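Local coordinates for estrogen receptor (Crassostrea gigas, PDB 4N1Y), which probably acts as a transcription factor of the steroid hormone receptor family, active constitutively rather than switched on by estrogen, at residues K57-Y62 against M146-A151; S97-F100 against L104-D107. All blocks are in the same frame, centred on the assembly; numbering follows the deposited sequence.

Interactions 1 and 2 belong to one ligand-binding domain and lie on opposite sides of its centre, with about 15 Å between their nearest atoms and 27 Å between their centres, so they do not touch. Along the chain interaction 2 is nested inside the loop that interaction 1 closes. Helix 67-89 joins the two regions: Ile-74 meets Tyr-62 of interaction 1, and Cys-86 packs on Leu-98 and Phe-100 of interaction 2. Interaction 1 lies by the second subunit, which reaches residues of 146-151, whereas interaction 2 forms the hairpin that in steroid receptors flanks the hormone pocket. Helix 34-56 leads into 57-62 and also packs on Phe-100.

Interaction 1: residues K57-Y62 against M146-A151; sequences KNVPGY and MVLVNA
Val-59 and Tyr-62 meet Leu-148 with the backbones well apart, at 9.1 Å from Val-59 CA to Leu-148 CA and 8.6 Å from Tyr-62 CA to Val-149 CA, so side chains alone bridge the gap. Residues 59-62 form a type II beta turn, closed by Tyr-62 N on Val-59 O at 2.9 Å; Gly-61, at the third position, takes the positive phi this turn needs. Opposite it, helix 137-149 is ending, and Asn-150 is the first residue to leave helical angles.

Leu-148 is the shared partner. Its CD2 meets Val-59 CG2 tip to tip at 4.1 Å and also lies 3.8 Å from Tyr-62 CD1, obliquely to the ring. The leucine and tyrosine side chains cross at about a right angle, and Leu-148 CD1 adds a second touch on Tyr-62 CE1 at 4.1 Å. With CG opposite the backbone N (chi1 -172°), Tyr-62 swings its ring from the turn toward the helix, while its hydroxyl is hydrogen-bonded to Gln-70 O. Leu-14 of helix 7-15 packs on Val-59, and Ile-74 of helix 67-89 on the tyrosine.

All three residues are buried. The sequence KNVPGY between helices 34-56 and 67-89 belongs to the signature region of nuclear receptor ligand-binding domains, here packed on the end of helix 137-149.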
ATOM      1  N   LYS B  57      -3.203 -13.537 -18.086  1.00 57.31           N
ATOM      2  CA  LYS B  57      -4.312 -14.048 -18.871  1.00 63.81           C
ATOM      3  C   LYS B  57      -4.684 -15.454 -18.390  1.00 67.94           C
ATOM      4  O   LYS B  57      -5.772 -15.968 -18.683  1.00 68.49           O
ATOM      5  CB  LYS B  57      -3.949 -14.010 -20.356  1.00 54.88           C
ATOM      6  CG  LYS B  57      -3.651 -12.580 -20.789  1.00 61.64           C
ATOM      7  CD  LYS B  57      -3.304 -12.438 -22.254  1.00 67.48           C
ATOM      8  CE  LYS B  57      -3.045 -10.971 -22.571  1.00 70.86           C
ATOM      9  NZ  LYS B  57      -2.603 -10.745 -23.973  1.00 77.04           N
ATOM     10  N   ASN B  58      -3.795 -16.048 -17.600  1.00 60.89           N
ATOM     11  CA  ASN B  58      -4.062 -17.355 -17.027  1.00 57.04           C
ATOM     12  C   ASN B  58      -4.741 -17.258 -15.678  1.00 53.32           C
ATOM     13  O   ASN B  58      -5.246 -18.256 -15.181  1.00 58.08           O
ATOM     14  CB  ASN B  58      -2.773 -18.162 -16.866  1.00 57.88           C
ATOM     15  CG  ASN B  58      -2.208 -18.629 -18.179  1.00 75.61           C
ATOM     16  OD1 ASN B  58      -1.982 -17.838 -19.093  1.00 87.07           O
ATOM     17  ND2 ASN B  58      -1.994 -19.930 -18.292  1.00 84.36           N
ATOM     18  N   VAL B  59      -4.755 -16.072 -15.074  1.00 49.90           N
ATOM     19  CA  VAL B  59      -5.447 -15.933 -13.799  1.00 51.00           C
ATOM     20  C   VAL B  59      -6.943 -16.048 -14.052  1.00 59.17           C
ATOM     21  O   VAL B  59      -7.517 -15.248 -14.784  1.00 56.77           O
ATOM     22  CB  VAL B  59      -5.089 -14.633 -13.095  1.00 50.55           C
ATOM     23  CG1 VAL B  59      -5.831 -14.538 -11.782  1.00 55.31           C
ATOM     24  CG2 VAL B  59      -3.571 -14.579 -12.851  1.00 43.27           C
ATOM     25  N   PRO B  60      -7.572 -17.079 -13.466  1.00 62.23           N
ATOM     26  CA  PRO B  60      -8.956 -17.436 -13.789  1.00 66.56           C
ATOM     27  C   PRO B  60      -9.897 -16.260 -13.605  1.00 69.84           C
ATOM     28  O   PRO B  60      -9.936 -15.645 -12.539  1.00 67.25           O
ATOM     29  CB  PRO B  60      -9.277 -18.574 -12.815  1.00 60.93           C
ATOM     30  CG  PRO B  60      -8.208 -18.533 -11.799  1.00 63.97           C
ATOM     31  CD  PRO B  60      -7.002 -17.974 -12.451  1.00 62.53           C
ATOM     32  N   GLY B  61     -10.614 -15.941 -14.678  1.00 66.18           N
ATOM     33  CA  GLY B  61     -11.567 -14.854 -14.688  1.00 57.83           C
ATOM     34  C   GLY B  61     -11.053 -13.693 -15.511  1.00 66.57           C
ATOM     35  O   GLY B  61     -11.835 -12.978 -16.133  1.00 74.85           O
ATOM     36  N   TYR B  62      -9.732 -13.539 -15.556  1.00 64.24           N
ATOM     37  CA  TYR B  62      -9.098 -12.352 -16.126  1.00 55.03           C
ATOM     38  C   TYR B  62      -9.408 -12.141 -17.615  1.00 54.82           C
ATOM     39  O   TYR B  62      -9.659 -11.014 -18.065  1.00 45.47           O
ATOM     40  CB  TYR B  62      -7.581 -12.433 -15.926  1.00 53.39           C
ATOM     41  CG  TYR B  62      -6.833 -11.175 -16.309  1.00 56.51           C
ATOM     42  CD1 TYR B  62      -6.663 -10.149 -15.383  1.00 55.31           C
ATOM     43  CD2 TYR B  62      -6.302 -11.005 -17.583  1.00 54.01           C
ATOM     44  CE1 TYR B  62      -6.002  -8.991 -15.713  1.00 49.12           C
ATOM     45  CE2 TYR B  62      -5.626  -9.842 -17.919  1.00 50.44           C
ATOM     46  CZ  TYR B  62      -5.484  -8.846 -16.974  1.00 53.08           C
ATOM     47  OH  TYR B  62      -4.812  -7.695 -17.271  1.00 66.12           O
ATOM     48  N   MET B 146      -3.621 -11.818  -6.436  1.00 39.95           N
ATOM     49  CA  MET B 146      -4.278 -10.827  -5.610  1.00 39.37           C
ATOM     50  C   MET B 146      -3.774  -9.409  -5.906  1.00 41.25           C
ATOM     51  O   MET B 146      -4.567  -8.479  -6.055  1.00 43.96           O
ATOM     52  CB  MET B 146      -4.060 -11.166  -4.140  1.00 49.77           C
ATOM     53  CG  MET B 146      -4.871 -10.319  -3.231  1.00 55.06           C
ATOM     54  SD  MET B 146      -6.578 -10.314  -3.781  1.00 82.50           S
ATOM     55  CE  MET B 146      -7.165 -11.739  -2.900  1.00 83.15           C
ATOM     56  N   VAL B 147      -2.459  -9.259  -6.047  1.00 37.23           N
ATOM     57  CA  VAL B 147      -1.862  -7.954  -6.336  1.00 34.39           C
ATOM     58  C   VAL B 147      -2.462  -7.404  -7.624  1.00 39.15           C
ATOM     59  O   VAL B 147      -2.783  -6.224  -7.724  1.00 42.17           O
ATOM     60  CB  VAL B 147      -0.328  -8.032  -6.466  1.00 26.64           C
ATOM     61  CG1 VAL B 147       0.236  -6.697  -7.001  1.00 26.77           C
ATOM     62  CG2 VAL B 147       0.292  -8.345  -5.125  1.00 25.97           C
ATOM     63  N   LEU B 148      -2.610  -8.292  -8.599  1.00 40.36           N
ATOM     64  CA  LEU B 148      -3.231  -7.982  -9.878  1.00 34.58           C
ATOM     65  C   LEU B 148      -4.683  -7.521  -9.749  1.00 47.38           C
ATOM     66  O   LEU B 148      -5.030  -6.448 -10.208  1.00 52.79           O
ATOM     67  CB  LEU B 148      -3.170  -9.213 -10.773  1.00 36.54           C
ATOM     68  CG  LEU B 148      -3.863  -9.115 -12.117  1.00 40.52           C
ATOM     69  CD1 LEU B 148      -3.143  -8.112 -12.978  1.00 41.11           C
ATOM     70  CD2 LEU B 148      -3.860 -10.484 -12.766  1.00 42.12           C
ATOM     71  N   VAL B 149      -5.523  -8.318  -9.094  1.00 50.13           N
ATOM     72  CA  VAL B 149      -6.945  -7.997  -9.039  1.00 50.71           C
ATOM     73  C   VAL B 149      -7.248  -6.887  -8.035  1.00 46.81           C
ATOM     74  O   VAL B 149      -8.336  -6.302  -8.067  1.00 51.17           O
ATOM     75  CB  VAL B 149      -7.809  -9.248  -8.685  1.00 46.69           C
ATOM     76  CG1 VAL B 149      -7.435 -10.422  -9.581  1.00 38.13           C
ATOM     77  CG2 VAL B 149      -7.642  -9.628  -7.224  1.00 50.97           C
ATOM     78  N   ASN B 150      -6.283  -6.583  -7.169  1.00 47.96           N
ATOM     79  CA  ASN B 150      -6.430  -5.499  -6.198  1.00 42.31           C
ATOM     80  C   ASN B 150      -5.761  -4.227  -6.718  1.00 45.11           C
ATOM     81  O   ASN B 150      -5.639  -3.236  -5.990  1.00 43.36           O
ATOM     82  CB  ASN B 150      -5.803  -5.879  -4.862  1.00 36.46           C
ATOM     83  CG  ASN B 150      -6.261  -4.983  -3.718  1.00 48.96           C
ATOM     84  OD1 ASN B 150      -7.460  -4.730  -3.563  1.00 60.73           O
ATOM     85  ND2 ASN B 150      -5.306  -4.466  -2.931  1.00 36.30           N
ATOM     86  N   ALA B 151      -5.329  -4.258  -7.978  1.00 44.12           N
ATOM     87  CA  ALA B 151      -4.574  -3.139  -8.542  1.00 58.59           C
ATOM     88  C   ALA B 151      -5.353  -1.830  -8.487  1.00 55.26           C
ATOM     89  O   ALA B 151      -4.835  -0.813  -8.042  1.00 50.14           O
ATOM     90  CB  ALA B 151      -4.166  -3.439  -9.976  1.00 61.49           C
TER

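Interaction 2: residues S97-F100 against L104-D107; sequences SLAF and LVLD
Leu-98 and Leu-106 form an antiparallel hydrogen-bonded pair in which each backbone N-H meets the other's carbonyl: Leu-98 N to Leu-106 O is 3.0 Å and almost straight at 171°, and Leu-106 N to Leu-98 O is also 3.0 Å. Both oxygens serve further contacts. Leu-106 O also accepts Trp-111 NE1, so two donors grip it, while Leu-98 O receives a CA-H contact from Val-105 at 3.5 Å from its CA. A third bond, Phe-100 N to Leu-104 O, is longer at 3.2 Å and more bent (138°), where the chain turns its corner. In the non-hydrogen-bonded pair Ala-99 with Val-105, the alanine's polar atoms look outward: its N donates to Ser-90 OG and its O takes a weak bond from Arg-89 NE.

This is the short beta hairpin of the steroid receptor ligand-binding domain, inserted between helices 67-89 and 108-113; in relatives it borders the hormone pocket.

Ser-97, Ala-99, Val-105 and Asp-107 share one face. There Val-105 splits its two methyls, CG1 packing on Ser-97 CB at 3.7 Å and CG2 on Ala-99 CB at 4.0 Å. Leu-98 and Leu-106 point to the other face, where the side chains of Phe-100 and Leu-106 cross at about a right angle: Phe-100 CE2 is 3.6 Å from Leu-106 CD1, and Leu-106 CB sits at the ring's edge, in its plane. With CG beside the backbone N (chi1 -59°), Phe-100 also brings its ring edge near Leu-104 O, and the same ring meets Phe-120 and packs on Leu-41 and Leu-44 of helix 34-56.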
ATOM      1  N   SER B  97      20.401  -9.469   0.405  1.00 59.34           N
ATOM      2  CA  SER B  97      20.520  -9.093  -0.996  1.00 52.18           C
ATOM      3  C   SER B  97      19.269  -9.420  -1.773  1.00 52.64           C
ATOM      4  O   SER B  97      18.432 -10.191  -1.313  1.00 57.30           O
ATOM      5  CB  SER B  97      21.714  -9.797  -1.625  1.00 50.40           C
ATOM      6  OG  SER B  97      21.662 -11.192  -1.378  1.00 53.82           O
ATOM      7  N   LEU B  98      19.144  -8.831  -2.958  1.00 56.41           N
ATOM      8  CA  LEU B  98      18.003  -9.110  -3.818  1.00 55.22           C
ATOM      9  C   LEU B  98      18.475  -9.840  -5.067  1.00 55.75           C
ATOM     10  O   LEU B  98      19.402  -9.401  -5.758  1.00 56.07           O
ATOM     11  CB  LEU B  98      17.259  -7.828  -4.180  1.00 37.53           C
ATOM     12  CG  LEU B  98      16.558  -7.221  -2.968  1.00 45.06           C
ATOM     13  CD1 LEU B  98      15.915  -5.893  -3.307  1.00 48.87           C
ATOM     14  CD2 LEU B  98      15.538  -8.190  -2.396  1.00 34.57           C
ATOM     15  N   ALA B  99      17.847 -10.978  -5.329  1.00 54.28           N
ATOM     16  CA  ALA B  99      18.173 -11.780  -6.494  1.00 61.61           C
ATOM     17  C   ALA B  99      17.222 -11.454  -7.644  1.00 64.86           C
ATOM     18  O   ALA B  99      16.154 -12.058  -7.761  1.00 67.10           O
ATOM     19  CB  ALA B  99      18.121 -13.253  -6.148  1.00 60.71           C
ATOM     20  N   PHE B 100      17.610 -10.499  -8.487  1.00 64.97           N
ATOM     21  CA  PHE B 100      16.784 -10.094  -9.627  1.00 64.38           C
ATOM     22  C   PHE B 100      16.765 -11.188 -10.672  1.00 64.31           C
ATOM     23  O   PHE B 100      15.750 -11.456 -11.324  1.00 78.25           O
ATOM     24  CB  PHE B 100      17.290  -8.780 -10.203  1.00 58.28           C
ATOM     25  CG  PHE B 100      17.285  -7.682  -9.204  1.00 61.33           C
ATOM     26  CD1 PHE B 100      16.118  -6.993  -8.926  1.00 51.90           C
ATOM     27  CD2 PHE B 100      18.438  -7.364  -8.504  1.00 72.34           C
ATOM     28  CE1 PHE B 100      16.098  -5.995  -7.974  1.00 57.38           C
ATOM     29  CE2 PHE B 100      18.431  -6.361  -7.555  1.00 73.45           C
ATOM     30  CZ  PHE B 100      17.259  -5.675  -7.287  1.00 65.73           C
ATOM     31  N   LEU B 104      22.156 -12.273 -11.298  1.00 71.16           N
ATOM     32  CA  LEU B 104      22.275 -10.894 -10.856  1.00 65.30           C
ATOM     33  C   LEU B 104      21.803 -10.665  -9.421  1.00 71.54           C
ATOM     34  O   LEU B 104      20.692 -10.164  -9.200  1.00 75.84           O
ATOM     35  CB  LEU B 104      21.488  -9.988 -11.801  1.00 61.30           C
ATOM     36  CG  LEU B 104      21.759  -8.501 -11.643  1.00 54.64           C
ATOM     37  CD1 LEU B 104      23.246  -8.307 -11.876  1.00 56.31           C
ATOM     38  CD2 LEU B 104      20.939  -7.698 -12.634  1.00 50.77           C
ATOM     39  N   VAL B 105      22.632 -11.025  -8.447  1.00 70.32           N
ATOM     40  CA  VAL B 105      22.306 -10.762  -7.047  1.00 61.88           C
ATOM     41  C   VAL B 105      23.008  -9.501  -6.541  1.00 56.30           C
ATOM     42  O   VAL B 105      24.232  -9.438  -6.506  1.00 67.66           O
ATOM     43  CB  VAL B 105      22.708 -11.940  -6.166  1.00 67.67           C
ATOM     44  CG1 VAL B 105      22.299 -11.686  -4.728  1.00 62.77           C
ATOM     45  CG2 VAL B 105      22.068 -13.210  -6.689  1.00 74.02           C
ATOM     46  N   LEU B 106      22.224  -8.516  -6.122  1.00 51.23           N
ATOM     47  CA  LEU B 106      22.744  -7.221  -5.690  1.00 53.20           C
ATOM     48  C   LEU B 106      22.537  -6.950  -4.201  1.00 60.79           C
ATOM     49  O   LEU B 106      21.423  -7.047  -3.679  1.00 66.62           O
ATOM     50  CB  LEU B 106      22.092  -6.101  -6.496  1.00 52.11           C
ATOM     51  CG  LEU B 106      22.191  -6.185  -8.013  1.00 62.53           C
ATOM     52  CD1 LEU B 106      21.581  -4.941  -8.621  1.00 61.92           C
ATOM     53  CD2 LEU B 106      23.640  -6.332  -8.427  1.00 69.45           C
ATOM     54  N   ASP B 107      23.617  -6.608  -3.515  1.00 62.04           N
ATOM     55  CA  ASP B 107      23.534  -6.275  -2.101  1.00 73.36           C
ATOM     56  C   ASP B 107      23.465  -4.745  -1.914  1.00 71.80           C
ATOM     57  O   ASP B 107      23.607  -3.994  -2.890  1.00 69.59           O
ATOM     58  CB  ASP B 107      24.741  -6.892  -1.375  1.00 86.28           C
ATOM     59  CG  ASP B 107      24.605  -6.882   0.137  1.00100.90           C
ATOM     60  OD1 ASP B 107      23.695  -6.202   0.663  1.00102.40           O
ATOM     61  OD2 ASP B 107      25.398  -7.603   0.792  1.00107.79           O
TER